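Local coordinates for protein probable acetolactate synthase isozyme III (Small subunit) (Nitrosomonas europaea ATCC 19718, PDB 2PC6) that is probably the small, regulatory-type subunit of acetolactate synthase, a member of the ACT-domain clan that binds a calcium ion, at residues A[65-68]-A[74-77]. Numbering follows the deposited sequence.
With CA (calcium ion), chain E.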
ATOM      1  N   GLN A  65      19.848 -12.789   2.389  1.00 53.73           N
ATOM      2  CA  GLN A  65      19.561 -12.560   3.811  1.00 54.03           C
ATOM      3  C   GLN A  65      18.076 -12.699   4.147  1.00 53.17           C
ATOM      4  O   GLN A  65      17.742 -13.199   5.219  1.00 53.27           O
ATOM      5  CB  GLN A  65      20.044 -11.202   4.304  1.00 54.41           C
ATOM      6  CG  GLN A  65      21.525 -11.052   4.553  1.00 57.47           C
ATOM      7  CD  GLN A  65      21.864  -9.565   4.745  1.00 63.04           C
ATOM      8  OE1 GLN A  65      22.467  -8.917   3.872  1.00 64.39           O
ATOM      9  NE2 GLN A  65      21.396  -9.002   5.859  1.00 64.93           N
ATOM     10  N   LEU A  66      17.186 -12.269   3.261  1.00 52.03           N
ATOM     11  CA  LEU A  66      15.762 -12.342   3.599  1.00 51.38           C
ATOM     12  C   LEU A  66      15.268 -13.777   3.753  1.00 51.14           C
ATOM     13  O   LEU A  66      14.487 -14.081   4.661  1.00 50.62           O
ATOM     14  CB  LEU A  66      14.902 -11.584   2.586  1.00 50.87           C
ATOM     15  CG  LEU A  66      14.733 -10.083   2.764  1.00 48.57           C
ATOM     16  CD1 LEU A  66      14.246  -9.480   1.468  1.00 45.12           C
ATOM     17  CD2 LEU A  66      13.743  -9.840   3.820  1.00 46.04           C
ATOM     18  N   ASN A  67      15.721 -14.649   2.857  1.00 51.48           N
ATOM     19  CA  ASN A  67      15.298 -16.046   2.882  1.00 52.26           C
ATOM     20  C   ASN A  67      15.720 -16.745   4.158  1.00 52.25           C
ATOM     21  O   ASN A  67      15.022 -17.642   4.603  1.00 51.89           O
ATOM     22  CB  ASN A  67      15.789 -16.817   1.651  1.00 52.39           C
ATOM     23  CG  ASN A  67      14.758 -16.835   0.538  1.00 54.35           C
ATOM     24  OD1 ASN A  67      15.070 -16.545  -0.636  1.00 57.11           O
ATOM     25  ND2 ASN A  67      13.511 -17.170   0.893  1.00 53.87           N
ATOM     26  N   LYS A  68      16.842 -16.300   4.734  1.00 52.37           N
ATOM     27  CA  LYS A  68      17.376 -16.851   5.959  1.00 53.18           C
ATOM     28  C   LYS A  68      16.432 -16.625   7.140  1.00 52.97           C
ATOM     29  O   LYS A  68      16.396 -17.468   8.050  1.00 53.23           O
ATOM     30  CB  LYS A  68      18.767 -16.265   6.295  1.00 53.65           C
ATOM     31  CG  LYS A  68      19.969 -17.053   5.763  1.00 54.60           C
ATOM     32  N   LYS A  74       8.272 -17.800   1.430  1.00 52.98           N
ATOM     33  CA  LYS A  74       8.621 -17.860   0.017  1.00 52.71           C
ATOM     34  C   LYS A  74       8.979 -16.439  -0.403  1.00 52.85           C
ATOM     35  O   LYS A  74       8.642 -15.461   0.286  1.00 53.26           O
ATOM     36  CB  LYS A  74       7.475 -18.449  -0.842  1.00 52.64           C
ATOM     37  CG  LYS A  74       7.552 -19.993  -1.028  1.00 52.16           C
ATOM     38  N   LEU A  75       9.637 -16.313  -1.547  1.00 52.99           N
ATOM     39  CA  LEU A  75      10.206 -15.038  -1.972  1.00 53.05           C
ATOM     40  C   LEU A  75      10.606 -15.135  -3.434  1.00 53.24           C
ATOM     41  O   LEU A  75      11.275 -16.095  -3.838  1.00 53.00           O
ATOM     42  CB  LEU A  75      11.456 -14.723  -1.125  1.00 52.78           C
ATOM     43  CG  LEU A  75      12.116 -13.369  -1.401  1.00 53.15           C
ATOM     44  CD1 LEU A  75      12.882 -12.823  -0.207  1.00 49.91           C
ATOM     45  CD2 LEU A  75      13.012 -13.440  -2.661  1.00 53.59           C
ATOM     46  N   ILE A  76      10.205 -14.143  -4.217  1.00 53.63           N
ATOM     47  CA  ILE A  76      10.621 -14.026  -5.610  1.00 54.14           C
ATOM     48  C   ILE A  76      10.984 -12.570  -5.914  1.00 54.64           C
ATOM     49  O   ILE A  76      10.427 -11.633  -5.322  1.00 54.82           O
ATOM     50  CB  ILE A  76       9.542 -14.547  -6.575  1.00 54.40           C
ATOM     51  CG1 ILE A  76      10.096 -14.711  -8.000  1.00 56.07           C
ATOM     52  CG2 ILE A  76       8.289 -13.625  -6.572  1.00 55.20           C
ATOM     53  N   ASP A  77      11.966 -12.380  -6.789  1.00 55.39           N
ATOM     54  CA  ASP A  77      12.171 -11.091  -7.398  1.00 56.12           C
ATOM     55  C   ASP A  77      11.103 -11.082  -8.479  1.00 55.80           C
ATOM     56  O   ASP A  77      11.242 -11.736  -9.519  1.00 55.66           O
ATOM     57  CB  ASP A  77      13.570 -10.938  -8.008  1.00 56.59           C
ATOM     58  CG  ASP A  77      13.787  -9.548  -8.648  1.00 60.64           C
ATOM     59  OD1 ASP A  77      13.057  -9.182  -9.614  1.00 64.61           O
ATOM     60  OD2 ASP A  77      14.693  -8.810  -8.189  1.00 63.78           O
TER
HETATM   61 CA    CA E 301      12.977 -18.526   5.484  1.00 73.11          CA
HETATM   62  O   HOH W   1      14.202 -16.996  -3.390  1.00 58.47           O
HETATM   63  O   HOH W   2      13.489 -20.664   4.953  1.00 74.64           O
HETATM   64  O   HOH W   3      11.458 -20.031   6.725  1.00 58.40           O
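In this ACT-type βαββαβ domain, the second helix, 56-68, turns back into strand 72-77, outermost in the sheet within this chain, and L66 and N67 near the helix end meet L75 on that strand. L75 faces the helix; chi1 of -176° sets CG opposite the backbone N, and with chi2 at 154° CD1 comes to rest against L66. The two leucines cross at about a right angle, and CD1 of L75 lies 3.7 Å from CB and 4.0 Å from CD1 of L66. L66 is buried among L75, L9 and V21, where a leucine fits without a polar partner. Beside them the amide of N67 lies against the root of L75, its ND2 3.8 Å from CB of L75. No direct hydrogen bond spans the segments, but one water donates to OD1 of N67 (2.9 Å) and to the backbone O of L75 (3.1 Å); asparagine suits this partly exposed place because its OD1 can accept from the water. The backbone O of N67 binds calcium at 2.4 Å, and the carbonyls of L69 and V72 join it, tying the helix-strand turn to the ion along with two waters. L9 of the neighbouring antiparallel strand 3-12 touches both leucines, while V21 of helix 17-28 packs on L66.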